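Local coordinates for N-acetylmuramoyl-L-alanine amidase domain-containing protein SAOUHSC_02979 (Staphylococcus aureus, PDB 5T1Q) that probably acts as a secreted amidase of the cell wall, this chain being the part with a glucosaminidase-type region followed by a CHAP domain, at residues 5-10 / 189-194. Residues are numbered along the deposited sequence; the frame is centred on the assembly and turned at random.
Sequences QLPTQD and YATDPN
Q5 and Y189 run side by side in the same direction, and the NE2 end of the Q5 amide lies over one face of the tyrosine ring, near its rim. NE2 of Q5 stands 3.9 Å above the ring plane, with CE2 of Y189 its nearest ring atom. Amide and ring planes differ by 35°, so NE2 meets the face at a slant rather than in a flat stack. A bend at chi2 of Q5 (-61°) turns the amide so that NE2 comes over the ring. Which end of the amide faces the ring is fixed from outside the pair: OE1 accepts from the backbone N of K112, and NE2 donates to O of G110. Y189 OH bonds to O of F109, which holds the tyrosine end.

Further along, the contact becomes carbon-to-carbon. L6 meets mainly backbone, its CD2 lying 3.8 Å from C of A190, with CG2 of T191 4.1 Å from the same methyl. P7 and T191 then reach toward each other tip to tip, with CD of P7 3.5 Å from CG2 of T191. OG1 of T191 is bonded to OE1 of E126 and N of A127, consistent with the methyl being the branch that faces the proline.

The N-terminal segment thus packs on the loop between helices 178-185 and 195-205 of the glucosaminidase-type region. Between the two segments the attraction is mainly van der Waals, with perhaps a weak electrostatic share from NE2 over the ring, while the polar ends of Q5, Y189 and T191 are satisfied by loop 109-112 and strand 119-128.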
loop_
_atom_site.group_PDB
_atom_site.type_symbol
_atom_site.label_atom_id
_atom_site.label_comp_id
_atom_site.label_asym_id
_atom_site.label_seq_id
_atom_site.Cartn_x
_atom_site.Cartn_y
_atom_site.Cartn_z
ATOM N N GLN A 5 6.969 1.137 17.564
ATOM C CA GLN A 5 6.360 0.966 16.238
ATOM C C GLN A 5 5.507 2.151 15.783
ATOM O O GLN A 5 5.129 2.226 14.614
ATOM C CB GLN A 5 5.514 -0.318 16.153
ATOM C CG GLN A 5 6.307 -1.564 15.831
ATOM C CD GLN A 5 7.002 -1.471 14.488
ATOM O OE1 GLN A 5 8.220 -1.473 14.425
ATOM N NE2 GLN A 5 6.231 -1.329 13.415
ATOM N N LEU A 6 5.190 3.061 16.696
ATOM C CA LEU A 6 4.362 4.216 16.349
ATOM C C LEU A 6 5.244 5.453 16.300
ATOM O O LEU A 6 6.407 5.387 16.699
ATOM C CB LEU A 6 3.216 4.363 17.354
ATOM C CG LEU A 6 2.298 3.136 17.482
ATOM C CD1 LEU A 6 1.284 3.364 18.592
ATOM C CD2 LEU A 6 1.589 2.801 16.174
ATOM N N PRO A 7 4.725 6.568 15.750
ATOM C CA PRO A 7 5.537 7.785 15.699
ATOM C C PRO A 7 5.898 8.325 17.079
ATOM O O PRO A 7 5.041 8.403 17.958
ATOM C CB PRO A 7 4.633 8.792 14.972
ATOM C CG PRO A 7 3.683 7.964 14.187
ATOM C CD PRO A 7 3.475 6.708 14.978
ATOM N N THR A 8 7.165 8.671 17.258
ATOM C CA THR A 8 7.638 9.257 18.500
ATOM C C THR A 8 7.408 10.762 18.450
ATOM O O THR A 8 7.066 11.314 17.403
ATOM C CB THR A 8 9.138 9.011 18.706
ATOM O OG1 THR A 8 9.869 9.615 17.631
ATOM C CG2 THR A 8 9.436 7.520 18.758
ATOM N N GLN A 9 7.616 11.417 19.585
ATOM C CA GLN A 9 7.449 12.862 19.686
ATOM C C GLN A 9 8.417 13.599 18.753
ATOM O O GLN A 9 8.027 14.563 18.087
ATOM C CB GLN A 9 7.637 13.308 21.150
ATOM C CG GLN A 9 7.570 14.814 21.418
ATOM C CD GLN A 9 6.245 15.466 21.025
ATOM O OE1 GLN A 9 5.286 14.797 20.620
ATOM N NE2 GLN A 9 6.191 16.795 21.149
ATOM N N ASP A 10 9.663 13.120 18.693
ATOM C CA ASP A 10 10.703 13.731 17.853
ATOM C C ASP A 10 10.401 13.527 16.354
ATOM O O ASP A 10 10.670 14.408 15.533
ATOM C CB ASP A 10 12.083 13.161 18.225
ATOM C CG ASP A 10 13.241 14.066 17.798
ATOM O OD1 ASP A 10 13.227 14.594 16.666
ATOM O OD2 ASP A 10 14.186 14.237 18.606
ATOM N N TYR A 189 0.498 -1.730 16.256
ATOM C CA TYR A 189 1.531 -1.964 15.254
ATOM C C TYR A 189 1.649 -0.856 14.213
ATOM O O TYR A 189 2.756 -0.568 13.750
ATOM C CB TYR A 189 1.247 -3.280 14.544
ATOM C CG TYR A 189 2.469 -3.907 13.923
ATOM C CD1 TYR A 189 3.277 -4.758 14.669
ATOM C CD2 TYR A 189 2.828 -3.644 12.602
ATOM C CE1 TYR A 189 4.399 -5.347 14.109
ATOM C CE2 TYR A 189 3.952 -4.221 12.039
ATOM C CZ TYR A 189 4.735 -5.074 12.801
ATOM O OH TYR A 189 5.849 -5.665 12.263
ATOM N N ALA A 190 0.514 -0.259 13.839
ATOM C CA ALA A 190 0.476 0.795 12.822
ATOM C C ALA A 190 -0.559 1.862 13.131
ATOM O O ALA A 190 -1.464 1.662 13.951
ATOM C CB ALA A 190 0.182 0.182 11.460
ATOM N N THR A 191 -0.414 3.003 12.471
ATOM C CA THR A 191 -1.344 4.119 12.636
ATOM C C THR A 191 -2.505 4.026 11.633
ATOM O O THR A 191 -3.572 4.617 11.833
ATOM C CB THR A 191 -0.614 5.450 12.439
ATOM O OG1 THR A 191 -0.003 5.457 11.147
ATOM C CG2 THR A 191 0.463 5.632 13.486
ATOM N N ASP A 192 -2.281 3.279 10.562
ATOM C CA ASP A 192 -3.275 3.071 9.505
ATOM C C ASP A 192 -4.578 2.566 10.135
ATOM O O ASP A 192 -4.614 1.465 10.663
ATOM C CB ASP A 192 -2.707 2.056 8.486
ATOM C CG ASP A 192 -3.605 1.841 7.269
ATOM O OD1 ASP A 192 -4.783 2.266 7.263
ATOM O OD2 ASP A 192 -3.107 1.228 6.298
ATOM N N PRO A 193 -5.658 3.369 10.058
ATOM C CA PRO A 193 -6.916 2.978 10.702
ATOM C C PRO A 193 -7.653 1.830 10.011
ATOM O O PRO A 193 -8.656 1.359 10.540
ATOM C CB PRO A 193 -7.743 4.268 10.657
ATOM C CG PRO A 193 -7.267 4.964 9.434
ATOM C CD PRO A 193 -5.807 4.623 9.291
ATOM N N ASN A 194 -7.173 1.400 8.840
ATOM C CA ASN A 194 -7.770 0.267 8.135
ATOM C C ASN A 194 -6.857 -0.947 8.215
ATOM O O ASN A 194 -7.044 -1.895 7.467
ATOM C CB ASN A 194 -8.007 0.611 6.659
ATOM C CG ASN A 194 -9.017 1.720 6.461
ATOM O OD1 ASN A 194 -8.784 2.640 5.683
ATOM N ND2 ASN A 194 -10.144 1.632 7.144
#